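Local coordinates for protein nicotinate phosphoribosyltransferase (Saccharomyces cerevisiae, PDB 1VLP) that catalyses the ATP-dependent synthesis of nicotinate ribonucleotide from nicotinate and phosphoribosyl diphosphate, the first step from nicotinic acid to NAD, at residues E177-D181 and N182-F186; L279-T282 and D283-G286; L342-E345 and K346-Y350. All coordinates share one frame; numbering follows the deposited sequence.

From the N terminus, the three contacts come in series and none encloses another; each is a local turn or a helix end or start. Interaction 1 (177-186) ends helix 168-181 and turns the chain into strand 186-188 of the parallel sheet. Interaction 2 (279-286) leaves strand 279-281, an outermost strand of that sheet four strands away from 186-188, and leads into helix 287-291; its centre lies about 26 Å from that of interaction 1. Interaction 3 (342-350) starts helix 344-356 between strands 335-338 and 360-365. Interactions 1 and 3 touch: T178 and L179 pack on V344, L179 also on A347, and N182 on I348, joining the end of helix 168-181 to the start of helix 344-356.

Interaction 1. Residues E177-D181 and N182-F186; sequences ETLFD and NGIRF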
loop_
_atom_site.group_PDB
_atom_site.type_symbol
_atom_site.label_atom_id
_atom_site.label_comp_id
_atom_site.label_asym_id
_atom_site.label_seq_id
_atom_site.Cartn_x
_atom_site.Cartn_y
_atom_site.Cartn_z
ATOM N N GLU A 177 -16.179 14.713 6.511
ATOM C CA GLU A 177 -16.729 16.058 6.569
ATOM C C GLU A 177 -15.749 17.009 7.189
ATOM O O GLU A 177 -15.631 18.128 6.743
ATOM C CB GLU A 177 -18.059 16.054 7.296
ATOM C CG GLU A 177 -19.141 15.315 6.484
ATOM C CD GLU A 177 -20.538 15.451 7.027
ATOM O OE1 GLU A 177 -20.703 16.052 8.114
ATOM O OE2 GLU A 177 -21.477 14.978 6.320
ATOM N N THR A 178 -15.029 16.576 8.220
ATOM C CA THR A 178 -13.998 17.436 8.796
ATOM C C THR A 178 -12.900 17.751 7.796
ATOM O O THR A 178 -12.434 18.905 7.665
ATOM C CB THR A 178 -13.443 16.833 10.083
ATOM O OG1 THR A 178 -14.524 16.637 11.004
ATOM C CG2 THR A 178 -12.396 17.741 10.737
ATOM N N LEU A 179 -12.451 16.717 7.099
ATOM C CA LEU A 179 -11.420 16.862 6.100
ATOM C C LEU A 179 -11.860 17.888 5.036
ATOM O O LEU A 179 -11.137 18.821 4.758
ATOM C CB LEU A 179 -11.087 15.486 5.526
ATOM C CG LEU A 179 -10.338 14.529 6.457
ATOM C CD1 LEU A 179 -10.425 13.048 5.957
ATOM C CD2 LEU A 179 -8.911 14.938 6.654
ATOM N N PHE A 180 -13.055 17.714 4.499
ATOM C CA PHE A 180 -13.576 18.599 3.472
ATOM C C PHE A 180 -13.712 20.044 3.975
ATOM O O PHE A 180 -13.352 20.979 3.273
ATOM C CB PHE A 180 -14.912 18.097 2.972
ATOM C CG PHE A 180 -14.880 16.778 2.247
ATOM C CD1 PHE A 180 -13.806 16.367 1.439
ATOM C CD2 PHE A 180 -15.970 15.951 2.361
ATOM C CE1 PHE A 180 -13.874 15.170 0.777
ATOM C CE2 PHE A 180 -16.012 14.758 1.730
ATOM C CZ PHE A 180 -14.984 14.372 0.937
ATOM N N ASP A 181 -14.159 20.234 5.217
ATOM C CA ASP A 181 -14.194 21.604 5.796
ATOM C C ASP A 181 -12.863 22.299 5.883
ATOM O O ASP A 181 -12.797 23.515 5.895
ATOM C CB ASP A 181 -14.717 21.597 7.205
ATOM C CG ASP A 181 -16.104 21.129 7.296
ATOM O OD1 ASP A 181 -16.835 21.134 6.280
ATOM O OD2 ASP A 181 -16.459 20.742 8.413
ATOM N N ASN A 182 -11.801 21.515 5.991
ATOM C CA ASN A 182 -10.443 22.024 6.010
ATOM C C ASN A 182 -9.764 22.015 4.642
ATOM O O ASN A 182 -8.558 22.261 4.520
ATOM C CB ASN A 182 -9.666 21.200 7.037
ATOM C CG ASN A 182 -9.978 21.634 8.456
ATOM O OD1 ASN A 182 -9.329 22.524 8.978
ATOM N ND2 ASN A 182 -10.973 21.015 9.078
ATOM N N GLY A 183 -10.560 21.777 3.590
ATOM C CA GLY A 183 -10.048 21.751 2.228
ATOM C C GLY A 183 -8.987 20.709 1.949
ATOM O O GLY A 183 -8.151 20.901 1.080
ATOM N N ILE A 184 -9.051 19.598 2.668
ATOM C CA ILE A 184 -8.071 18.545 2.593
ATOM C C ILE A 184 -8.361 17.621 1.386
ATOM O O ILE A 184 -9.456 17.111 1.285
ATOM C CB ILE A 184 -8.015 17.697 3.878
ATOM C CG1 ILE A 184 -7.775 18.548 5.147
ATOM C CG2 ILE A 184 -7.001 16.613 3.736
ATOM C CD1 ILE A 184 -6.552 19.308 5.215
ATOM N N ARG A 185 -7.365 17.434 0.510
ATOM C CA ARG A 185 -7.471 16.528 -0.639
ATOM C C ARG A 185 -6.897 15.174 -0.158
ATOM O O ARG A 185 -5.712 15.059 0.199
ATOM C CB ARG A 185 -6.701 17.054 -1.877
ATOM C CG ARG A 185 -7.218 18.334 -2.417
ATOM C CD ARG A 185 -6.603 18.609 -3.775
ATOM N NE ARG A 185 -7.583 18.471 -4.838
ATOM C CZ ARG A 185 -7.306 18.102 -6.088
ATOM N NH1 ARG A 185 -6.056 17.800 -6.462
ATOM N NH2 ARG A 185 -8.296 18.013 -6.970
ATOM N N PHE A 186 -7.742 14.148 -0.114
ATOM C CA PHE A 186 -7.344 12.872 0.433
ATOM C C PHE A 186 -7.890 11.727 -0.352
ATOM O O PHE A 186 -8.888 11.852 -1.094
ATOM C CB PHE A 186 -7.751 12.716 1.926
ATOM C CG PHE A 186 -9.214 12.531 2.150
ATOM C CD1 PHE A 186 -10.058 13.651 2.209
ATOM C CD2 PHE A 186 -9.791 11.247 2.246
ATOM C CE1 PHE A 186 -11.394 13.524 2.389
ATOM C CE2 PHE A 186 -11.162 11.120 2.450
ATOM C CZ PHE A 186 -11.950 12.239 2.489
#
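A Schellman motif ends helix 168-181, and L179 and F180 supply its two acceptors: I184 N donates to L179 O at 3.1 Å and G183 N to F180 O at 2.9 Å. G183 is the C-prime residue, with positive phi. With CG anti to its carbonyl carbon (chi1 -78°), the N182 side chain returns to the helix and secures the last turn a second time. Its ND2 reaches T178 O at 2.9 Å in an almost straight bond lying in the amide plane, while N182 N comes to the same oxygen from the opposite face of the carbonyl, giving it two donors. Beyond this helix C-cap the chain enters strand 186-188 of the parallel sheet, and the F186 ring packs against L179 and F180 of the helix. L179 CD1 sits over the centre of that ring in a CH-pi contact, 3.7 Å from the F186 ring centroid, and L179 CD2 meets I184 CG2 at 3.9 Å. F180 reaches the ring with CE1, 3.4 Å from F186 CE1, the two planes inclined at 35°. F363 and I365 of strand 360-365 also touch F186. Replacing F186 by an alanine removes the ring and is likely to leave L179 CD1 and F180 CE1 without their shared partner and a gap between helix and strand.

Interaction 2. Residues L279-T282 and D283-G286; sequences LALT and DTFG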
loop_
_atom_site.group_PDB
_atom_site.type_symbol
_atom_site.label_atom_id
_atom_site.label_comp_id
_atom_site.label_asym_id
_atom_site.label_seq_id
_atom_site.Cartn_x
_atom_site.Cartn_y
_atom_site.Cartn_z
ATOM N N LEU A 279 3.898 10.269 -8.147
ATOM C CA LEU A 279 4.630 10.752 -7.009
ATOM C C LEU A 279 5.844 9.885 -6.714
ATOM O O LEU A 279 5.775 8.645 -6.700
ATOM C CB LEU A 279 3.728 10.813 -5.773
ATOM C CG LEU A 279 2.485 11.668 -5.882
ATOM C CD1 LEU A 279 1.563 11.225 -4.772
ATOM C CD2 LEU A 279 2.810 13.134 -5.779
ATOM N N ALA A 280 6.962 10.534 -6.426
ATOM C CA ALA A 280 8.171 9.809 -6.121
ATOM C C ALA A 280 8.206 9.406 -4.640
ATOM O O ALA A 280 7.925 10.183 -3.779
ATOM C CB ALA A 280 9.398 10.629 -6.475
ATOM N N LEU A 281 8.570 8.161 -4.368
ATOM C CA LEU A 281 8.826 7.669 -3.027
ATOM C C LEU A 281 10.322 7.777 -2.687
ATOM O O LEU A 281 11.149 7.042 -3.206
ATOM C CB LEU A 281 8.357 6.217 -2.958
ATOM C CG LEU A 281 8.148 5.573 -1.608
ATOM C CD1 LEU A 281 7.256 6.413 -0.658
ATOM C CD2 LEU A 281 7.557 4.189 -1.824
ATOM N N THR A 282 10.664 8.718 -1.815
ATOM C CA THR A 282 12.053 9.150 -1.659
ATOM C C THR A 282 12.860 8.479 -0.554
ATOM O O THR A 282 14.095 8.608 -0.538
ATOM C CB THR A 282 12.110 10.688 -1.428
ATOM O OG1 THR A 282 11.575 10.989 -0.149
ATOM C CG2 THR A 282 11.255 11.447 -2.458
ATOM N N ASP A 283 12.178 7.828 0.405
ATOM C CA ASP A 283 12.808 7.423 1.679
ATOM C C ASP A 283 13.370 5.990 1.738
ATOM O O ASP A 283 14.005 5.613 2.724
ATOM C CB ASP A 283 11.847 7.597 2.847
ATOM C CG ASP A 283 10.624 6.671 2.768
ATOM O OD1 ASP A 283 9.973 6.642 1.701
ATOM O OD2 ASP A 283 10.288 6.001 3.775
ATOM N N THR A 284 13.197 5.237 0.662
ATOM C CA THR A 284 13.538 3.795 0.683
ATOM C C THR A 284 14.987 3.562 1.162
ATOM O O THR A 284 15.247 2.682 2.034
ATOM C CB THR A 284 13.318 3.178 -0.672
ATOM O OG1 THR A 284 12.006 3.536 -1.135
ATOM C CG2 THR A 284 13.463 1.612 -0.592
ATOM N N PHE A 285 15.920 4.297 0.571
ATOM C CA PHE A 285 17.341 4.275 0.961
ATOM C C PHE A 285 17.749 5.634 1.544
ATOM O O PHE A 285 18.888 6.025 1.439
ATOM C CB PHE A 285 18.249 3.887 -0.205
ATOM C CG PHE A 285 17.932 2.538 -0.750
ATOM C CD1 PHE A 285 17.658 1.486 0.133
ATOM C CD2 PHE A 285 17.823 2.324 -2.106
ATOM C CE1 PHE A 285 17.271 0.237 -0.347
ATOM C CE2 PHE A 285 17.468 1.080 -2.595
ATOM C CZ PHE A 285 17.181 0.044 -1.710
ATOM N N GLY A 286 16.768 6.307 2.115
ATOM C CA GLY A 286 16.925 7.609 2.744
ATOM C C GLY A 286 16.708 8.709 1.723
ATOM O O GLY A 286 17.158 8.623 0.601
HETATM O O HOH W 1 13.691 5.988 -2.689
HETATM O O HOH W 2 11.314 4.246 -3.550
HETATM O O HOH W 3 15.962 6.578 -1.205
HETATM O O HOH W 4 9.127 9.068 1.403
#
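D283 OD1 lies against L281 CD1, 3.6 Å away, where the chain leaves strand 279-281. CG of D283 stands between its backbone N and carbonyl carbon (chi1 65°), which turns OD1 back to the leucine side chain, the two crossing at a slant. A water donates to D283 OD1 at 2.6 Å and is held more weakly by T282 OG1, whose hydroxyl also bonds to Y315 and T287; D283 OD2 is bonded to S309. T284 follows, joined to the strand end through water rather than directly. One water donates to L281 O and lies 2.6 Å from T284 OG1; a second is also within bonding distance of L281 O, at 2.8 Å, and makes a weak bond with T284 N. T284 OG1 also bonds to ND1 of H244, the histidine that probably becomes autophosphorylated in this family; it is unmodified here. These four residues, D283 to G286, form a type I beta turn closed by G286 N to D283 O at 2.9 Å, at the C-terminal end of an outer strand of the parallel sheet. L281 itself packs near R306 and T241, which probably bind nicotinate. F285 takes the next water: its N donates to it at 2.9 Å, and the water also contacts T282 O. The F285 ring has T284 CG2 over one face, toward the rim. G286 occupies the N-cap position of helix 287-291.

Interaction 3. Residues L342-E345 and K346-Y350; sequences LNVE and KAITY
L342 lays its CD2 methyl against the Y350 ring, 3.7 Å from Y350 CE2, and the same methyl meets K346 CB at 3.9 Å. The approach to the ring is oblique; over one face of the ring, toward its rim, stands K346 O. N343 is the N-cap of helix 344-356. A chi1 of 57° for N343 folds the side chain over the first turn, and OD1 accepts from K346 N at 2.9 Å with an N-H...O angle of 170°, the donor nearly in line with the side-chain C=O. K346 crosses the amide at about a right angle, its CG 3.4 Å from N343 OD1, and continues as an extended chain to NZ, which bonds to S341 O. The main-chain bonds of the helix begin beside this cap with A347 N to N343 O at 3.0 Å. On another side of the turn, V344 and I348 run side by side and touch through V344 CG1 and I348 CD1, 3.9 Å apart. The helix makes the crossover of a beta-alpha-beta unit between strands 335-338 and 360-365: L342, A347 and Y350 rest on F363, while V344 meets helix 168-181. The cap thus gives a first-turn N-H an acceptor that the helix backbone cannot supply, and the partial negative charge on the amide oxygen would probably suit the positive end of the helix dipole.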
loop_
_atom_site.group_PDB
_atom_site.type_symbol
_atom_site.label_atom_id
_atom_site.label_comp_id
_atom_site.label_asym_id
_atom_site.label_seq_id
_atom_site.Cartn_x
_atom_site.Cartn_y
_atom_site.Cartn_z
ATOM N N LEU A 342 -1.976 8.086 9.124
ATOM C CA LEU A 342 -2.678 9.367 9.290
ATOM C C LEU A 342 -4.017 9.215 9.992
ATOM O O LEU A 342 -4.641 8.143 9.948
ATOM C CB LEU A 342 -2.976 9.953 7.921
ATOM C CG LEU A 342 -1.795 10.652 7.277
ATOM C CD1 LEU A 342 -2.179 11.023 5.923
ATOM C CD2 LEU A 342 -1.402 11.896 8.073
ATOM N N ASN A 343 -4.417 10.297 10.645
ATOM C CA ASN A 343 -5.804 10.487 11.100
ATOM C C ASN A 343 -6.167 11.897 10.732
ATOM O O ASN A 343 -5.336 12.603 10.135
ATOM C CB ASN A 343 -5.924 10.194 12.607
ATOM C CG ASN A 343 -5.010 11.046 13.443
ATOM O OD1 ASN A 343 -4.746 12.175 13.111
ATOM N ND2 ASN A 343 -4.508 10.493 14.534
ATOM N N VAL A 344 -7.390 12.318 11.038
ATOM C CA VAL A 344 -7.855 13.606 10.561
ATOM C C VAL A 344 -7.050 14.754 11.135
ATOM O O VAL A 344 -6.667 15.709 10.428
ATOM C CB VAL A 344 -9.371 13.790 10.884
ATOM C CG1 VAL A 344 -9.813 15.242 10.631
ATOM C CG2 VAL A 344 -10.209 12.818 10.046
ATOM N N GLU A 345 -6.752 14.686 12.438
ATOM C CA GLU A 345 -6.040 15.797 13.078
ATOM C C GLU A 345 -4.631 15.944 12.499
ATOM O O GLU A 345 -4.167 17.087 12.270
ATOM C CB GLU A 345 -5.985 15.601 14.613
ATOM C CG GLU A 345 -7.216 16.139 15.358
ATOM C CD GLU A 345 -7.353 15.582 16.793
ATOM O OE1 GLU A 345 -6.693 14.565 17.126
ATOM O OE2 GLU A 345 -8.129 16.145 17.576
ATOM N N LYS A 346 -3.927 14.824 12.328
ATOM C CA LYS A 346 -2.587 14.847 11.674
ATOM C C LYS A 346 -2.642 15.416 10.247
ATOM O O LYS A 346 -1.856 16.295 9.906
ATOM C CB LYS A 346 -1.951 13.469 11.634
ATOM C CG LYS A 346 -1.421 12.950 12.982
ATOM C CD LYS A 346 -1.021 11.514 12.750
ATOM C CE LYS A 346 -0.356 10.849 13.916
ATOM N NZ LYS A 346 0.086 9.487 13.470
ATOM N N ALA A 347 -3.597 14.960 9.443
ATOM C CA ALA A 347 -3.784 15.503 8.085
ATOM C C ALA A 347 -3.909 17.035 8.122
ATOM O O ALA A 347 -3.238 17.780 7.385
ATOM C CB ALA A 347 -4.997 14.887 7.417
ATOM N N ILE A 348 -4.741 17.545 9.021
ATOM C CA ILE A 348 -4.887 18.996 9.152
ATOM C C ILE A 348 -3.577 19.720 9.530
ATOM O O ILE A 348 -3.165 20.714 8.904
ATOM C CB ILE A 348 -6.053 19.323 10.119
ATOM C CG1 ILE A 348 -7.362 18.887 9.494
ATOM C CG2 ILE A 348 -6.163 20.811 10.409
ATOM C CD1 ILE A 348 -8.529 18.909 10.457
ATOM N N THR A 349 -2.921 19.209 10.553
ATOM C CA THR A 349 -1.618 19.729 10.945
ATOM C C THR A 349 -0.594 19.753 9.810
ATOM O O THR A 349 0.137 20.747 9.644
ATOM C CB THR A 349 -1.037 18.890 12.078
ATOM O OG1 THR A 349 -1.946 18.942 13.180
ATOM C CG2 THR A 349 0.324 19.441 12.504
ATOM N N TYR A 350 -0.487 18.644 9.098
ATOM C CA TYR A 350 0.459 18.531 7.985
ATOM C C TYR A 350 0.045 19.414 6.794
ATOM O O TYR A 350 0.929 19.993 6.089
ATOM C CB TYR A 350 0.644 17.050 7.556
ATOM C CG TYR A 350 1.103 16.137 8.663
ATOM C CD1 TYR A 350 1.754 16.643 9.800
ATOM C CD2 TYR A 350 0.926 14.766 8.556
ATOM C CE1 TYR A 350 2.158 15.798 10.841
ATOM C CE2 TYR A 350 1.315 13.918 9.587
ATOM C CZ TYR A 350 1.934 14.451 10.718
ATOM O OH TYR A 350 2.368 13.624 11.727
#